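Local coordinates for protein HTH-type transcriptional regulator mcbR (Escherichia coli UMEA 3718-1, PDB 4P9F) that represses expression of McbA by binding its promoter region, which prevents colanic acid overproduction and mucoidy and is important for biofilm formation, at residues Asn12-Gln17 against Arg46-Arg51; Tyr84-Met89 against Cys146-Gln151; Gln124-Asn129 against Tyr162-Ile167; Ala104-Leu109 against Leu181-Leu186. One frame throughout, in Å; residues are numbered along the deposited sequence.

In the fold
Contact 1 belongs to the GntR-type DNA-binding domain, with residues 46-51 largely inside the helix-turn-helix motif, whereas contacts 2, 3 and 4 all belong to the helical FCD domain. The centre of contact 1 lies about 20 Å from that of contact 2 and about 21 Å from that of contact 3, but about 31 Å from that of contact 4, which occupies the far side of the chain's centre. The two domains meet directly where His16 NE2 of contact 1 approaches Asn127 OD1 of contact 3 to 2.8 Å, a probable hydrogen bond. Contacts 1 and 2 also touch the second subunit. Within the FCD domain, contact 3 is nested inside the loop closed by contact 4.

Contact 1: residues Asn12-Gln17 against Arg46-Arg51; sequences NDLKHQ and REALLR
Leu14 faces Ala48 and Leu49 without any polar bond between the two helices; the shortest sound polar bond here belongs to helix 42-54 itself, from Arg51 N to Glu47 O at 2.8 Å. With both segments held by helical backbone bonds of this kind, what joins Asn12-Gln17 to Arg46-Arg51 is carbon against carbon. One branch of Leu14 does the work. Its CD1 lies 3.7 Å from Leu49 CD2 and 4.1 Å from Leu49 CG, the two side chains meeting at a slant. Leu14 points straight across the gap, while Leu49 starts off to one side and has to reach in with its CD2 methyl. In Leu49, CG stands anti to the carbonyl carbon (chi1 -68°), a setting that, with the extended second torsion, brings this methyl to Leu14 CD1. Ala48 adds a looser wall, its CB 4.5 Å from the same Leu14 CD1. The backbones stay 8.1 Å apart between Leu14 CA and Leu49 CA, and the two segments bury 95 Å² in all.

Polar groups gather at the margins. Arg51 forms a salt bridge with Glu11 on the first helix, and Glu47 bonds to Thr7, while Leu34 and Phe66 pack on Leu14 and Leu49 respectively. Helix 42-54 is the second helix of the helix-turn-helix, which in winged-helix GntR proteins serves as the recognition helix. The chemistry therefore implies a small hydrophobic core that seats this helix against the N-terminal one, with the salt bridge and hydrogen bond at its edge.

Contact 2: residues Tyr84-Met89 against Cys146-Gln151; sequences YELELM and CEMIEQ
Ile149 wedges between Leu86 and Glu87, forming the tight part of the contact. Its CD1 rests 3.7 Å from Leu86 O, and its CG1 lies 3.9 Å from Leu86 CB. The other branch, CG2, is anti to the backbone N and packs 3.8 Å from Glu87 CG, against the aliphatic part of that side chain. Beside it, Leu86 CD1 reaches 3.7 Å from CG of Met148, a selenomethionine, and nearly as close to its SE atom. Replacing Ile149 with an alanine would probably open a gap beside Leu86 and leave the aliphatic part of Glu87 without its packing partner. The buried Glu87 carboxylate is gripped on both oxygens, by Tyr137 and Arg133 at OE1 and by Arg83 and Trp153 at OE2.

Glu147 is the more open end: partly exposed, its OE1 accepts a 3.1 Å bond from Gln151 NE2, in the amide plane. Gln151 is buried at the subunit interface, bonded to Gln151 of the second subunit. The axes of segments 84-89 and 146-151 approach to 9.9 Å, with 139° between their N-to-C directions; helix 122-138 lies beside Ile149, helix 191-210 behind Leu88, and Leu152 of the second subunit against Met148.

Contact 3: residues Gln124-Asn129 against Tyr162-Ile167; sequences QIINVN and YLYEAI
Ile126 extends its CD1 methyl between Leu163 and Tyr164, two consecutive residues whose side chains leave the short helix 161-166 in different directions; it meets each of them at a slant. Leu163 points straight at helix 122-138 and offers a methyl, with its CD1 3.7 Å from Ile126 CD1. Tyr164 sets out alongside the gap and brings in only the far part of its ring. There the hydroxyl oxygen, OH, stands 3.6 Å from Ile126 CD1, while ring atoms CZ and CE2 are 3.8 Å and 4.0 Å from the same methyl. The reach of the isoleucine comes from its torsions: CG1 is anti to the carbonyl carbon (chi1 -66°) and CD1 continues in an extended line (chi2 174°). This allows one methyl to bridge backbones whose nearest alpha carbons, Ile126 CA and Leu163 CA, remain 9.3 Å apart.

The hydroxyl of Tyr164 is not spent on Ile126; it bonds to the backbone oxygen of Ile20, in the loop after the first helix, which probably fixes how far the ring can swing. Ile20 also packs on Ile126, and Ile208 and Leu209 of helix 191-210 back Leu163. The arrangement is thus a partly buried patch where an aliphatic pair is bordered by a tyrosine. It pins the short helix 161-166 to helix 122-138 of the all-helical bundle that characterises the FCD domain, at a place where the loop after helix 6-19 of the DNA-binding domain also rests.

Contact 4: residues Ala104-Leu109 against Leu181-Leu186; sequences AELQEL and LLLAAL
Leu183 packs against Leu106 and Gln107 as the central side chain of an almost perfectly antiparallel helix pair, with the axes of the two segments 176° apart in direction and 10.9 Å from each other. The apolar contacts come first. Leu183 CD1 sits 3.8 Å from Leu106 CB, and further out Leu106 CD1 meets Leu186 CD1 at 4.1 Å, those two side chains running at about a right angle. Leu183 carries CG across, opposite its own backbone N (chi1 -175°), and the second torsion then sends CD1 to Leu106 and CD2 to Gln107.

The second kind of contact is apolar against polar. Gln107 bends at chi2 (64°), folding its amide back so that OE1 comes within 3.2 Å of Leu183 CD2, a close approach of oxygen to methyl carbon rather than a bond between polar groups. The same methyl lies 3.7 Å from Gln107 CA, and thus also rests on the helix backbone. With an alanine here, both methyl branches are gone, which is likely to leave a hole beside Leu106 and let the Gln107 amide turn.

Leu183 also touches Leu103 and Leu110, so four residues of helix 100-119, spaced like the corners of a diamond, surround it. This is consistent with knobs-into-holes packing between antiparallel helices. Phe132 and Ile136 of helix 122-138 close over Leu106, making a largely buried leucine layer of the FCD helical bundle, with Gln107 at its more open margin.

Contact 1: residues Asn12-Gln17 against Arg46-Arg51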
loop_
_atom_site.group_PDB
_atom_site.type_symbol
_atom_site.label_atom_id
_atom_site.label_comp_id
_atom_site.label_asym_id
_atom_site.label_seq_id
_atom_site.Cartn_x
_atom_site.Cartn_y
_atom_site.Cartn_z
ATOM N N ASN A 12 9.501 3.398 13.134
ATOM C CA ASN A 12 10.039 4.230 12.054
ATOM C C ASN A 12 11.510 3.970 11.814
ATOM O O ASN A 12 11.958 3.946 10.664
ATOM C CB ASN A 12 9.801 5.708 12.347
ATOM C CG ASN A 12 8.351 6.093 12.170
ATOM O OD1 ASN A 12 7.605 5.433 11.431
ATOM N ND2 ASN A 12 7.943 7.170 12.817
ATOM N N ASP A 13 12.270 3.759 12.886
ATOM C CA ASP A 13 13.691 3.449 12.709
ATOM C C ASP A 13 13.900 2.090 12.017
ATOM O O ASP A 13 14.758 1.949 11.143
ATOM C CB ASP A 13 14.417 3.510 14.048
ATOM C CG ASP A 13 14.558 4.958 14.556
ATOM O OD1 ASP A 13 14.434 5.892 13.726
ATOM O OD2 ASP A 13 14.788 5.165 15.772
ATOM N N LEU A 14 13.110 1.094 12.394
ATOM C CA LEU A 14 13.172 -0.192 11.710
ATOM C C LEU A 14 12.711 -0.069 10.243
ATOM O O LEU A 14 13.276 -0.707 9.362
ATOM C CB LEU A 14 12.314 -1.235 12.422
ATOM C CG LEU A 14 12.851 -1.744 13.762
ATOM C CD1 LEU A 14 11.788 -2.540 14.493
ATOM C CD2 LEU A 14 14.125 -2.566 13.544
ATOM N N LYS A 15 11.669 0.716 9.983
ATOM C CA LYS A 15 11.250 0.957 8.588
ATOM C C LYS A 15 12.394 1.576 7.791
ATOM O O LYS A 15 12.668 1.182 6.653
ATOM C CB LYS A 15 10.028 1.860 8.539
ATOM C CG LYS A 15 8.711 1.183 8.954
ATOM C CD LYS A 15 7.530 2.186 8.847
ATOM C CE LYS A 15 6.172 1.520 9.153
ATOM N NZ LYS A 15 4.995 2.479 9.054
ATOM N N HIS A 16 13.074 2.534 8.416
ATOM C CA HIS A 16 14.191 3.217 7.777
ATOM C C HIS A 16 15.329 2.238 7.483
ATOM O O HIS A 16 15.822 2.179 6.362
ATOM C CB HIS A 16 14.676 4.383 8.655
ATOM C CG HIS A 16 15.752 5.209 8.016
ATOM N ND1 HIS A 16 17.091 4.987 8.242
ATOM C CD2 HIS A 16 15.689 6.193 7.085
ATOM C CE1 HIS A 16 17.810 5.836 7.523
ATOM N NE2 HIS A 16 16.981 6.575 6.810
ATOM N N GLN A 17 15.704 1.441 8.484
ATOM C CA GLN A 17 16.749 0.428 8.337
ATOM C C GLN A 17 16.413 -0.576 7.229
ATOM O O GLN A 17 17.257 -0.893 6.401
ATOM C CB GLN A 17 16.931 -0.345 9.653
ATOM C CG GLN A 17 17.446 0.488 10.805
ATOM C CD GLN A 17 18.813 1.064 10.524
ATOM O OE1 GLN A 17 19.002 2.280 10.535
ATOM N NE2 GLN A 17 19.782 0.192 10.283
ATOM N N ARG A 46 8.857 -4.876 21.049
ATOM C CA ARG A 46 8.022 -5.965 20.536
ATOM C C ARG A 46 6.820 -5.448 19.728
ATOM O O ARG A 46 6.504 -5.996 18.665
ATOM C CB ARG A 46 7.522 -6.852 21.682
ATOM C CG ARG A 46 6.736 -8.081 21.181
ATOM C CD ARG A 46 6.051 -8.854 22.318
ATOM N NE ARG A 46 5.036 -8.032 22.968
ATOM C CZ ARG A 46 5.145 -7.534 24.197
ATOM N NH1 ARG A 46 6.212 -7.808 24.939
ATOM N NH2 ARG A 46 4.176 -6.777 24.694
ATOM N N GLU A 47 6.160 -4.388 20.204
ATOM C CA GLU A 47 5.009 -3.860 19.468
ATOM C C GLU A 47 5.393 -3.318 18.093
ATOM O O GLU A 47 4.646 -3.481 17.112
ATOM C CB GLU A 47 4.290 -2.747 20.248
ATOM C CG GLU A 47 3.589 -3.215 21.499
ATOM C CD GLU A 47 2.854 -2.084 22.220
ATOM O OE1 GLU A 47 3.074 -0.897 21.886
ATOM O OE2 GLU A 47 2.060 -2.387 23.132
ATOM N N ALA A 48 6.536 -2.652 18.023
ATOM C CA ALA A 48 7.003 -2.083 16.760
ATOM C C ALA A 48 7.263 -3.200 15.760
ATOM O O ALA A 48 6.852 -3.124 14.603
ATOM C CB ALA A 48 8.275 -1.241 16.984
ATOM N N LEU A 49 7.912 -4.263 16.228
ATOM C CA LEU A 49 8.187 -5.408 15.374
ATOM C C LEU A 49 6.884 -6.062 14.888
ATOM O O LEU A 49 6.771 -6.421 13.719
ATOM C CB LEU A 49 9.067 -6.412 16.127
ATOM C CG LEU A 49 10.497 -5.936 16.411
ATOM C CD1 LEU A 49 11.114 -6.733 17.572
ATOM C CD2 LEU A 49 11.365 -6.106 15.168
ATOM N N LEU A 50 5.902 -6.189 15.779
ATOM C CA LEU A 50 4.604 -6.787 15.434
ATOM C C LEU A 50 3.828 -5.914 14.468
ATOM O O LEU A 50 3.095 -6.434 13.626
ATOM C CB LEU A 50 3.777 -7.065 16.692
ATOM C CG LEU A 50 4.315 -8.253 17.494
ATOM C CD1 LEU A 50 3.608 -8.396 18.841
ATOM C CD2 LEU A 50 4.176 -9.527 16.662
ATOM N N ARG A 51 3.997 -4.594 14.574
ATOM C CA ARG A 51 3.392 -3.687 13.595
ATOM C C ARG A 51 3.937 -3.980 12.191
ATOM O O ARG A 51 3.199 -3.946 11.210
ATOM C CB ARG A 51 3.695 -2.230 13.958
ATOM C CG ARG A 51 2.911 -1.679 15.155
ATOM C CD ARG A 51 3.258 -0.195 15.376
ATOM N NE ARG A 51 2.520 0.357 16.512
ATOM C CZ ARG A 51 2.540 1.632 16.870
ATOM N NH1 ARG A 51 3.290 2.497 16.186
ATOM N NH2 ARG A 51 1.812 2.028 17.905
#

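Contact 2: residues Tyr84-Met89 against Cys146-Gln151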
loop_
_atom_site.group_PDB
_atom_site.type_symbol
_atom_site.label_atom_id
_atom_site.label_comp_id
_atom_site.label_asym_id
_atom_site.label_seq_id
_atom_site.Cartn_x
_atom_site.Cartn_y
_atom_site.Cartn_z
ATOM N N TYR A 84 5.973 1.461 -9.546
ATOM C CA TYR A 84 6.113 2.186 -10.799
ATOM C C TYR A 84 4.898 3.081 -11.018
ATOM O O TYR A 84 5.044 4.293 -11.152
ATOM C CB TYR A 84 6.281 1.217 -11.964
ATOM C CG TYR A 84 6.421 1.878 -13.319
ATOM C CD1 TYR A 84 7.659 2.321 -13.786
ATOM C CD2 TYR A 84 5.315 2.054 -14.133
ATOM C CE1 TYR A 84 7.776 2.922 -15.050
ATOM C CE2 TYR A 84 5.421 2.645 -15.386
ATOM C CZ TYR A 84 6.651 3.074 -15.841
ATOM O OH TYR A 84 6.729 3.663 -17.085
ATOM N N GLU A 85 3.700 2.497 -10.986
ATOM C CA GLU A 85 2.483 3.282 -11.175
ATOM C C GLU A 85 2.281 4.323 -10.094
ATOM O O GLU A 85 1.898 5.451 -10.394
ATOM C CB GLU A 85 1.247 2.384 -11.254
ATOM C CG GLU A 85 1.313 1.378 -12.371
ATOM C CD GLU A 85 1.341 2.029 -13.750
ATOM O OE1 GLU A 85 0.809 3.152 -13.903
ATOM O OE2 GLU A 85 1.884 1.407 -14.687
ATOM N N LEU A 86 2.539 3.955 -8.841
ATOM C CA LEU A 86 2.258 4.866 -7.735
ATOM C C LEU A 86 3.197 6.062 -7.716
ATOM O O LEU A 86 2.762 7.191 -7.472
ATOM C CB LEU A 86 2.349 4.126 -6.402
ATOM C CG LEU A 86 1.335 2.981 -6.244
ATOM C CD1 LEU A 86 1.375 2.339 -4.840
ATOM C CD2 LEU A 86 -0.092 3.438 -6.607
ATOM N N GLU A 87 4.482 5.823 -7.972
ATOM C CA GLU A 87 5.470 6.893 -7.915
ATOM C C GLU A 87 5.321 7.867 -9.103
ATOM O O GLU A 87 5.471 9.074 -8.940
ATOM C CB GLU A 87 6.889 6.300 -7.857
ATOM C CG GLU A 87 7.158 5.544 -6.524
ATOM C CD GLU A 87 8.626 5.153 -6.328
ATOM O OE1 GLU A 87 9.521 5.990 -6.563
ATOM O OE2 GLU A 87 8.881 4.007 -5.951
ATOM N N LEU A 88 4.981 7.338 -10.275
ATOM C CA LEU A 88 4.719 8.178 -11.432
ATOM C C LEU A 88 3.460 9.016 -11.202
ATOM O O LEU A 88 3.378 10.170 -11.624
ATOM C CB LEU A 88 4.576 7.328 -12.693
ATOM C CG LEU A 88 5.874 6.670 -13.189
ATOM C CD1 LEU A 88 5.672 6.001 -14.544
ATOM C CD2 LEU A 88 6.988 7.680 -13.250
HETATM N N MSE A 89 2.476 8.428 -10.534
HETATM C CA MSE A 89 1.263 9.164 -10.174
HETATM C C MSE A 89 1.587 10.267 -9.176
HETATM O O MSE A 89 1.125 11.408 -9.318
HETATM C CB MSE A 89 0.205 8.221 -9.574
HETATM C CG MSE A 89 -1.099 8.905 -9.159
HETATM SE SE MSE A 89 -2.262 7.693 -8.100
HETATM C CE MSE A 89 -1.559 5.987 -8.714
ATOM N N CYS A 146 1.541 8.511 -0.637
ATOM C CA CYS A 146 2.927 8.558 -0.164
ATOM C C CYS A 146 3.274 7.466 0.850
ATOM O O CYS A 146 4.331 6.851 0.745
ATOM C CB CYS A 146 3.214 9.934 0.462
ATOM S SG CYS A 146 3.136 11.287 -0.776
ATOM N N GLU A 147 2.389 7.227 1.818
ATOM C CA GLU A 147 2.606 6.166 2.807
ATOM C C GLU A 147 2.707 4.816 2.121
ATOM O O GLU A 147 3.527 3.981 2.482
ATOM C CB GLU A 147 1.492 6.132 3.871
ATOM C CG GLU A 147 1.877 5.358 5.181
ATOM C CD GLU A 147 1.787 3.808 5.093
ATOM O OE1 GLU A 147 1.030 3.272 4.249
ATOM O OE2 GLU A 147 2.472 3.118 5.892
HETATM N N MSE A 148 1.861 4.591 1.127
HETATM C CA MSE A 148 1.899 3.316 0.414
HETATM C C MSE A 148 3.230 3.145 -0.331
HETATM O O MSE A 148 3.804 2.051 -0.375
HETATM C CB MSE A 148 0.731 3.202 -0.569
HETATM C CG MSE A 148 0.714 1.851 -1.277
HETATM SE SE MSE A 148 -1.010 1.401 -2.060
HETATM C CE MSE A 148 -2.045 1.474 -0.416
ATOM N N ILE A 149 3.716 4.232 -0.911
ATOM C CA ILE A 149 5.015 4.209 -1.585
ATOM C C ILE A 149 6.113 3.865 -0.559
ATOM O O ILE A 149 6.948 3.002 -0.807
ATOM C CB ILE A 149 5.308 5.557 -2.300
ATOM C CG1 ILE A 149 4.353 5.745 -3.499
ATOM C CG2 ILE A 149 6.784 5.633 -2.764
ATOM C CD1 ILE A 149 4.437 7.148 -4.160
ATOM N N GLU A 150 6.071 4.493 0.610
ATOM C CA GLU A 150 7.042 4.172 1.667
ATOM C C GLU A 150 6.938 2.715 2.094
ATOM O O GLU A 150 7.950 2.045 2.348
ATOM C CB GLU A 150 6.810 5.070 2.878
ATOM C CG GLU A 150 7.182 6.507 2.646
ATOM C CD GLU A 150 7.251 7.283 3.935
ATOM O OE1 GLU A 150 6.205 7.827 4.320
ATOM O OE2 GLU A 150 8.323 7.323 4.580
ATOM N N GLN A 151 5.708 2.216 2.157
ATOM C CA GLN A 151 5.464 0.821 2.526
ATOM C C GLN A 151 6.159 -0.131 1.529
ATOM O O GLN A 151 6.807 -1.110 1.910
ATOM C CB GLN A 151 3.963 0.574 2.556
ATOM C CG GLN A 151 3.488 -0.433 3.547
ATOM C CD GLN A 151 2.002 -0.710 3.406
ATOM O OE1 GLN A 151 1.589 -1.854 3.306
ATOM N NE2 GLN A 151 1.200 0.345 3.386
#

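Contact 3: residues Gln124-Asn129 against Tyr162-Ile167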
loop_
_atom_site.group_PDB
_atom_site.type_symbol
_atom_site.label_atom_id
_atom_site.label_comp_id
_atom_site.label_asym_id
_atom_site.label_seq_id
_atom_site.Cartn_x
_atom_site.Cartn_y
_atom_site.Cartn_z
ATOM N N GLN A 124 24.271 6.920 2.624
ATOM C CA GLN A 124 23.823 8.282 2.379
ATOM C C GLN A 124 23.287 8.459 0.962
ATOM O O GLN A 124 22.309 9.168 0.753
ATOM C CB GLN A 124 24.978 9.249 2.641
ATOM C CG GLN A 124 24.960 9.814 4.040
ATOM C CD GLN A 124 23.734 10.681 4.292
ATOM O OE1 GLN A 124 22.688 10.202 4.760
ATOM N NE2 GLN A 124 23.863 11.974 3.991
ATOM N N ILE A 125 23.909 7.799 -0.008
ATOM C CA ILE A 125 23.388 7.778 -1.375
ATOM C C ILE A 125 21.962 7.211 -1.400
ATOM O O ILE A 125 21.036 7.768 -2.003
ATOM C CB ILE A 125 24.268 6.919 -2.307
ATOM C CG1 ILE A 125 25.647 7.556 -2.497
ATOM C CG2 ILE A 125 23.562 6.687 -3.661
ATOM C CD1 ILE A 125 26.572 6.721 -3.330
ATOM N N ILE A 126 21.800 6.072 -0.748
ATOM C CA ILE A 126 20.498 5.440 -0.699
ATOM C C ILE A 126 19.500 6.329 0.039
ATOM O O ILE A 126 18.401 6.585 -0.456
ATOM C CB ILE A 126 20.603 4.066 -0.032
ATOM C CG1 ILE A 126 21.442 3.142 -0.928
ATOM C CG2 ILE A 126 19.229 3.474 0.187
ATOM C CD1 ILE A 126 21.743 1.781 -0.322
ATOM N N ASN A 127 19.912 6.844 1.193
ATOM C CA ASN A 127 19.023 7.643 2.020
ATOM C C ASN A 127 18.613 8.962 1.377
ATOM O O ASN A 127 17.432 9.331 1.398
ATOM C CB ASN A 127 19.656 7.911 3.385
ATOM C CG ASN A 127 18.686 8.599 4.334
ATOM O OD1 ASN A 127 17.554 8.135 4.525
ATOM N ND2 ASN A 127 19.123 9.689 4.947
ATOM N N VAL A 128 19.579 9.670 0.803
ATOM C CA VAL A 128 19.269 10.943 0.165
ATOM C C VAL A 128 18.359 10.725 -1.066
ATOM O O VAL A 128 17.452 11.522 -1.300
ATOM C CB VAL A 128 20.556 11.720 -0.227
ATOM C CG1 VAL A 128 20.207 12.984 -0.984
ATOM C CG2 VAL A 128 21.344 12.094 1.030
ATOM N N ASN A 129 18.576 9.652 -1.834
ATOM C CA ASN A 129 17.670 9.341 -2.954
ATOM C C ASN A 129 16.219 9.209 -2.474
ATOM O O ASN A 129 15.293 9.781 -3.062
ATOM C CB ASN A 129 18.120 8.060 -3.671
ATOM C CG ASN A 129 17.012 7.423 -4.504
ATOM O OD1 ASN A 129 16.457 6.402 -4.125
ATOM N ND2 ASN A 129 16.676 8.032 -5.622
ATOM N N TYR A 162 22.366 -5.910 -0.936
ATOM C CA TYR A 162 23.374 -6.265 -1.929
ATOM C C TYR A 162 24.281 -5.091 -2.315
ATOM O O TYR A 162 25.473 -5.269 -2.578
ATOM C CB TYR A 162 22.659 -6.803 -3.169
ATOM C CG TYR A 162 23.503 -6.903 -4.421
ATOM C CD1 TYR A 162 24.402 -7.956 -4.594
ATOM C CD2 TYR A 162 23.387 -5.965 -5.437
ATOM C CE1 TYR A 162 25.151 -8.067 -5.737
ATOM C CE2 TYR A 162 24.141 -6.068 -6.592
ATOM C CZ TYR A 162 25.023 -7.117 -6.734
ATOM O OH TYR A 162 25.773 -7.211 -7.879
ATOM N N LEU A 163 23.720 -3.886 -2.313
ATOM C CA LEU A 163 24.456 -2.680 -2.698
ATOM C C LEU A 163 25.700 -2.406 -1.849
ATOM O O LEU A 163 26.733 -1.967 -2.370
ATOM C CB LEU A 163 23.533 -1.458 -2.634
ATOM C CG LEU A 163 22.315 -1.514 -3.562
ATOM C CD1 LEU A 163 21.416 -0.289 -3.389
ATOM C CD2 LEU A 163 22.773 -1.658 -5.007
ATOM N N TYR A 164 25.607 -2.672 -0.551
ATOM C CA TYR A 164 26.702 -2.348 0.340
ATOM C C TYR A 164 27.901 -3.244 0.090
ATOM O O TYR A 164 29.041 -2.791 0.147
ATOM C CB TYR A 164 26.250 -2.460 1.801
ATOM C CG TYR A 164 25.218 -1.421 2.175
ATOM C CD1 TYR A 164 25.606 -0.138 2.531
ATOM C CD2 TYR A 164 23.858 -1.719 2.159
ATOM C CE1 TYR A 164 24.688 0.815 2.863
ATOM C CE2 TYR A 164 22.912 -0.760 2.497
ATOM C CZ TYR A 164 23.340 0.510 2.847
ATOM O OH TYR A 164 22.439 1.488 3.197
ATOM N N GLU A 165 27.634 -4.486 -0.281
ATOM C CA GLU A 165 28.688 -5.479 -0.400
ATOM C C GLU A 165 29.324 -5.469 -1.780
ATOM O O GLU A 165 30.539 -5.634 -1.915
ATOM C CB GLU A 165 28.141 -6.876 -0.089
ATOM N N ALA A 166 28.520 -5.228 -2.808
ATOM C CA ALA A 166 28.991 -5.494 -4.157
ATOM C C ALA A 166 29.146 -4.280 -5.065
ATOM O O ALA A 166 29.889 -4.339 -6.042
ATOM C CB ALA A 166 28.041 -6.482 -4.823
ATOM N N ILE A 167 28.474 -3.183 -4.754
ATOM C CA ILE A 167 28.471 -2.050 -5.677
ATOM C C ILE A 167 29.456 -0.967 -5.273
ATOM O O ILE A 167 29.415 -0.467 -4.146
ATOM C CB ILE A 167 27.072 -1.436 -5.810
ATOM C CG1 ILE A 167 26.079 -2.500 -6.271
ATOM C CG2 ILE A 167 27.095 -0.250 -6.765
ATOM C CD1 ILE A 167 26.461 -3.186 -7.553
#

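Contact 4: residues Ala104-Leu109 against Leu181-Leu186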
loop_
_atom_site.group_PDB
_atom_site.type_symbol
_atom_site.label_atom_id
_atom_site.label_comp_id
_atom_site.label_asym_id
_atom_site.label_seq_id
_atom_site.Cartn_x
_atom_site.Cartn_y
_atom_site.Cartn_z
ATOM N N ALA A 104 13.924 24.750 -4.161
ATOM C CA ALA A 104 15.186 25.124 -3.533
ATOM C C ALA A 104 15.697 23.991 -2.639
ATOM O O ALA A 104 16.876 23.634 -2.706
ATOM C CB ALA A 104 15.028 26.420 -2.736
ATOM N N GLU A 105 14.808 23.422 -1.824
ATOM C CA GLU A 105 15.147 22.282 -0.960
ATOM C C GLU A 105 15.455 20.994 -1.742
ATOM O O GLU A 105 16.266 20.174 -1.302
ATOM C CB GLU A 105 14.013 22.008 0.043
ATOM C CG GLU A 105 13.771 23.142 1.052
ATOM C CD GLU A 105 12.654 22.837 2.049
ATOM O OE1 GLU A 105 12.052 21.740 1.974
ATOM O OE2 GLU A 105 12.381 23.705 2.909
ATOM N N LEU A 106 14.802 20.801 -2.890
ATOM C CA LEU A 106 15.115 19.641 -3.730
ATOM C C LEU A 106 16.523 19.788 -4.301
ATOM O O LEU A 106 17.296 18.823 -4.340
ATOM C CB LEU A 106 14.089 19.476 -4.852
ATOM C CG LEU A 106 12.705 18.984 -4.424
ATOM C CD1 LEU A 106 11.728 18.981 -5.588
ATOM C CD2 LEU A 106 12.806 17.588 -3.821
ATOM N N GLN A 107 16.873 21.013 -4.689
ATOM C CA GLN A 107 18.215 21.300 -5.183
ATOM C C GLN A 107 19.275 21.007 -4.107
ATOM O O GLN A 107 20.333 20.451 -4.409
ATOM C CB GLN A 107 18.308 22.758 -5.638
ATOM C CG GLN A 107 19.672 23.155 -6.191
ATOM C CD GLN A 107 20.041 22.394 -7.452
ATOM O OE1 GLN A 107 19.247 22.291 -8.386
ATOM N NE2 GLN A 107 21.258 21.860 -7.485
ATOM N N GLU A 108 18.985 21.364 -2.856
ATOM C CA GLU A 108 19.909 21.093 -1.744
ATOM C C GLU A 108 20.095 19.580 -1.536
ATOM O O GLU A 108 21.212 19.096 -1.358
ATOM C CB GLU A 108 19.418 21.753 -0.447
ATOM C CG GLU A 108 19.287 23.261 -0.509
ATOM C CD GLU A 108 18.846 23.870 0.816
ATOM O OE1 GLU A 108 19.022 23.214 1.871
ATOM O OE2 GLU A 108 18.344 25.015 0.802
ATOM N N LEU A 109 19.000 18.832 -1.574
ATOM C CA LEU A 109 19.094 17.380 -1.425
ATOM C C LEU A 109 19.945 16.764 -2.542
ATOM O O LEU A 109 20.734 15.856 -2.300
ATOM C CB LEU A 109 17.696 16.761 -1.390
ATOM C CG LEU A 109 16.936 16.956 -0.074
ATOM C CD1 LEU A 109 15.518 16.460 -0.191
ATOM C CD2 LEU A 109 17.634 16.220 1.056
ATOM N N LEU A 181 18.004 16.084 -14.316
ATOM C CA LEU A 181 17.011 16.204 -15.368
ATOM C C LEU A 181 15.591 16.194 -14.784
ATOM O O LEU A 181 14.727 16.935 -15.231
ATOM C CB LEU A 181 17.200 15.080 -16.394
ATOM C CG LEU A 181 18.467 15.193 -17.252
ATOM C CD1 LEU A 181 18.604 14.005 -18.197
ATOM C CD2 LEU A 181 18.429 16.498 -18.057
ATOM N N LEU A 182 15.364 15.361 -13.773
ATOM C CA LEU A 182 14.067 15.330 -13.110
ATOM C C LEU A 182 13.763 16.672 -12.433
ATOM O O LEU A 182 12.651 17.193 -12.521
ATOM C CB LEU A 182 14.016 14.203 -12.078
ATOM C CG LEU A 182 12.746 14.154 -11.252
ATOM C CD1 LEU A 182 11.548 13.964 -12.179
ATOM C CD2 LEU A 182 12.812 13.029 -10.214
ATOM N N LEU A 183 14.751 17.231 -11.751
ATOM C CA LEU A 183 14.543 18.504 -11.075
ATOM C C LEU A 183 14.260 19.622 -12.096
ATOM O O LEU A 183 13.392 20.461 -11.869
ATOM C CB LEU A 183 15.749 18.848 -10.193
ATOM C CG LEU A 183 15.570 20.103 -9.341
ATOM C CD1 LEU A 183 14.267 20.002 -8.575
ATOM C CD2 LEU A 183 16.743 20.304 -8.395
ATOM N N ALA A 184 14.964 19.606 -13.228
ATOM C CA ALA A 184 14.704 20.555 -14.315
ATOM C C ALA A 184 13.270 20.409 -14.864
ATOM O O ALA A 184 12.589 21.396 -15.143
ATOM C CB ALA A 184 15.711 20.366 -15.424
ATOM N N ALA A 185 12.823 19.168 -15.017
ATOM C CA ALA A 185 11.470 18.891 -15.498
ATOM C C ALA A 185 10.422 19.390 -14.498
ATOM O O ALA A 185 9.373 19.903 -14.888
ATOM C CB ALA A 185 11.281 17.366 -15.767
ATOM N N LEU A 186 10.706 19.223 -13.210
ATOM C CA LEU A 186 9.824 19.719 -12.152
ATOM C C LEU A 186 9.767 21.244 -12.203
ATOM O O LEU A 186 8.685 21.821 -12.149
ATOM C CB LEU A 186 10.294 19.236 -10.768
ATOM C CG LEU A 186 10.062 17.740 -10.474
ATOM C CD1 LEU A 186 10.809 17.300 -9.217
ATOM C CD2 LEU A 186 8.578 17.473 -10.308
#